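Dihydroorotate dehydrogenase (Schistosoma mansoni, PDB 6UY4) probably oxidises (S)-dihydroorotate to orotate with a quinone as electron acceptor, using bound FMN, in de novo pyrimidine biosynthesis. Local coordinates at residues A[327-332]-A[348-353]. Residues are numbered along the deposited sequence; the frame is centred on the assembly and turned at random.
Sequences PLIGVG and ASLVQL. With FMN (flavin mononucleotide), chain G.
Two consecutive amides converge on the carbonyl oxygen of Leu328: Ser349 N reaches Leu328 O at 2.7 Å, tilted out of the carbonyl plane, and Leu350 N approaches the same oxygen in that plane at 3.2 Å. The ladder then alternates between the strands, with Gly330 N donating to Leu350 O (2.8 Å) and Gln352 N to Gly330 O (3.1 Å). These bonds pair strands 328-331 and 350-353 in parallel, their axes turned 30° against each other. Helix 337-346 forms the crossover between them, completing a beta-alpha-beta unit of the TIM barrel, and strand 267-270 flanks 328-331 on its other edge.

Ile329, Val331, Leu350 and Gln352 share one face of the sheet. There Ile329 and Leu350 run side by side, CG1 of Ile329 lying 3.7 Å from CB of Leu350. The extended chain of Gln352 passes across both Ile329 and Val331: its amide carbon CD rests 3.7 Å from Ile329 CG2, a methyl that chi1 of -61° sets anti to the backbone N. Beyond this apolar support the buried amide is held by hydrogen bonds from NE2 to Glu111 and His109, while OE1 lies near Val331 CG2. On the opposite face Gly330 has no side chain, and the methyl of Ala348 packs against its backbone, CB 3.6 Å from Gly330 N. Toward the C-terminal ends the pair reaches the FMN pocket, where CG1 of Val331 touches C5' of the cofactor at 3.5 Å and Gly332 CA lies beside O5' of the ribityl-phosphate linkage.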
loop_
_atom_site.group_PDB
_atom_site.type_symbol
_atom_site.label_atom_id
_atom_site.label_comp_id
_atom_site.label_asym_id
_atom_site.label_seq_id
_atom_site.Cartn_x
_atom_site.Cartn_y
_atom_site.Cartn_z
ATOM N N PRO A 327 -0.580 -12.947 -10.220
ATOM C CA PRO A 327 -0.259 -11.538 -10.477
ATOM C C PRO A 327 0.480 -10.906 -9.307
ATOM O O PRO A 327 0.304 -11.285 -8.148
ATOM C CB PRO A 327 -1.635 -10.892 -10.679
ATOM C CG PRO A 327 -2.529 -12.017 -11.077
ATOM C CD PRO A 327 -2.023 -13.215 -10.337
ATOM N N LEU A 328 1.317 -9.923 -9.629
ATOM C CA LEU A 328 2.105 -9.207 -8.639
ATOM C C LEU A 328 1.868 -7.710 -8.778
ATOM O O LEU A 328 1.626 -7.201 -9.874
ATOM C CB LEU A 328 3.599 -9.513 -8.784
ATOM C CG LEU A 328 3.990 -10.988 -8.691
ATOM C CD1 LEU A 328 5.485 -11.151 -8.897
ATOM C CD2 LEU A 328 3.564 -11.569 -7.353
ATOM N N ILE A 329 1.944 -7.010 -7.649
ATOM C CA ILE A 329 1.775 -5.563 -7.600
ATOM C C ILE A 329 3.074 -4.968 -7.076
ATOM O O ILE A 329 3.402 -5.117 -5.891
ATOM C CB ILE A 329 0.583 -5.149 -6.727
ATOM C CG1 ILE A 329 -0.718 -5.721 -7.294
ATOM C CG2 ILE A 329 0.501 -3.635 -6.624
ATOM C CD1 ILE A 329 -1.961 -5.261 -6.557
ATOM N N GLY A 330 3.818 -4.303 -7.956
ATOM C CA GLY A 330 5.059 -3.667 -7.561
ATOM C C GLY A 330 4.839 -2.332 -6.884
ATOM O O GLY A 330 4.289 -1.404 -7.487
ATOM N N VAL A 331 5.253 -2.220 -5.625
ATOM C CA VAL A 331 5.077 -1.002 -4.846
ATOM C C VAL A 331 6.410 -0.636 -4.211
ATOM O O VAL A 331 7.172 -1.515 -3.792
ATOM C CB VAL A 331 3.990 -1.165 -3.760
ATOM C CG1 VAL A 331 3.528 0.193 -3.263
ATOM C CG2 VAL A 331 2.811 -1.966 -4.288
ATOM N N GLY A 332 6.695 0.662 -4.145
ATOM C CA GLY A 332 7.886 1.119 -3.457
ATOM C C GLY A 332 8.824 1.968 -4.287
ATOM O O GLY A 332 9.548 1.454 -5.144
ATOM N N ALA A 348 5.724 -7.567 -12.386
ATOM C CA ALA A 348 4.529 -6.984 -11.796
ATOM C C ALA A 348 3.464 -6.747 -12.857
ATOM O O ALA A 348 3.771 -6.386 -13.997
ATOM C CB ALA A 348 4.861 -5.669 -11.089
ATOM N N SER A 349 2.205 -6.964 -12.476
ATOM C CA SER A 349 1.073 -6.655 -13.336
ATOM C C SER A 349 0.398 -5.341 -12.975
ATOM O O SER A 349 -0.261 -4.741 -13.831
ATOM C CB SER A 349 0.038 -7.786 -13.284
ATOM O OG SER A 349 0.582 -8.996 -13.783
ATOM N N LEU A 350 0.546 -4.890 -11.732
ATOM C CA LEU A 350 0.061 -3.595 -11.286
ATOM C C LEU A 350 1.166 -2.908 -10.497
ATOM O O LEU A 350 2.123 -3.543 -10.049
ATOM C CB LEU A 350 -1.202 -3.728 -10.425
ATOM C CG LEU A 350 -2.452 -4.281 -11.111
ATOM C CD1 LEU A 350 -3.582 -4.460 -10.108
ATOM C CD2 LEU A 350 -2.884 -3.371 -12.249
ATOM N N VAL A 351 1.029 -1.592 -10.333
ATOM C CA VAL A 351 1.988 -0.803 -9.570
ATOM C C VAL A 351 1.234 0.176 -8.681
ATOM O O VAL A 351 0.141 0.639 -9.020
ATOM C CB VAL A 351 2.986 -0.053 -10.482
ATOM C CG1 VAL A 351 3.917 -1.034 -11.181
ATOM C CG2 VAL A 351 2.250 0.807 -11.494
ATOM N N GLN A 352 1.827 0.483 -7.528
ATOM C CA GLN A 352 1.242 1.406 -6.566
ATOM C C GLN A 352 2.320 2.351 -6.054
ATOM O O GLN A 352 3.517 2.066 -6.135
ATOM C CB GLN A 352 0.588 0.668 -5.390
ATOM C CG GLN A 352 -0.592 -0.209 -5.773
ATOM C CD GLN A 352 -1.110 -1.032 -4.609
ATOM O OE1 GLN A 352 -0.568 -0.979 -3.504
ATOM N NE2 GLN A 352 -2.164 -1.803 -4.851
ATOM N N LEU A 353 1.875 3.487 -5.519
ATOM C CA LEU A 353 2.783 4.499 -4.998
ATOM C C LEU A 353 2.134 5.183 -3.804
ATOM O O LEU A 353 0.950 4.990 -3.513
ATOM C CB LEU A 353 3.165 5.518 -6.081
ATOM C CG LEU A 353 2.043 6.276 -6.800
ATOM C CD1 LEU A 353 1.685 7.573 -6.082
ATOM C CD2 LEU A 353 2.423 6.551 -8.248
HETATM N N1 FMN G . 0.993 -0.186 3.946
HETATM C C2 FMN G . -0.020 -1.029 4.360
HETATM O O2 FMN G . -0.112 -2.160 3.884
HETATM N N3 FMN G . -0.932 -0.607 5.305
HETATM C C4 FMN G . -0.836 0.660 5.843
HETATM O O4 FMN G . -1.649 1.035 6.687
HETATM C C4A FMN G . 0.182 1.512 5.430
HETATM N N5 FMN G . 0.283 2.779 5.965
HETATM C C5A FMN G . 1.291 3.624 5.552
HETATM C C6 FMN G . 1.386 4.901 6.094
HETATM C C7 FMN G . 2.400 5.759 5.686
HETATM C C7M FMN G . 2.498 7.135 6.275
HETATM C C8 FMN G . 3.321 5.338 4.731
HETATM C C8M FMN G . 4.417 6.262 4.288
HETATM C C9 FMN G . 3.226 4.060 4.191
HETATM C C9A FMN G . 2.211 3.199 4.597
HETATM N N10 FMN G . 2.107 1.927 4.061
HETATM C C10 FMN G . 1.097 1.084 4.478
HETATM C "C1'" FMN G . 3.086 1.441 3.035
HETATM C "C2'" FMN G . 2.627 1.821 1.633
HETATM O "O2'" FMN G . 1.318 1.345 1.413
HETATM C "C3'" FMN G . 3.548 1.224 0.579
HETATM O "O3'" FMN G . 3.689 -0.161 0.804
HETATM C "C4'" FMN G . 4.927 1.877 0.578
HETATM O "O4'" FMN G . 4.868 3.175 1.128
HETATM C "C5'" FMN G . 5.422 1.961 -0.856
HETATM O "O5'" FMN G . 6.560 2.781 -0.946
HETATM P P FMN G . 6.458 4.151 -1.780
HETATM O O1P FMN G . 7.819 4.800 -1.785
HETATM O O2P FMN G . 5.991 3.876 -3.190
HETATM O O3P FMN G . 5.479 5.063 -1.086
HETATM O O HOH W 1 2.115 -10.298 -12.397
#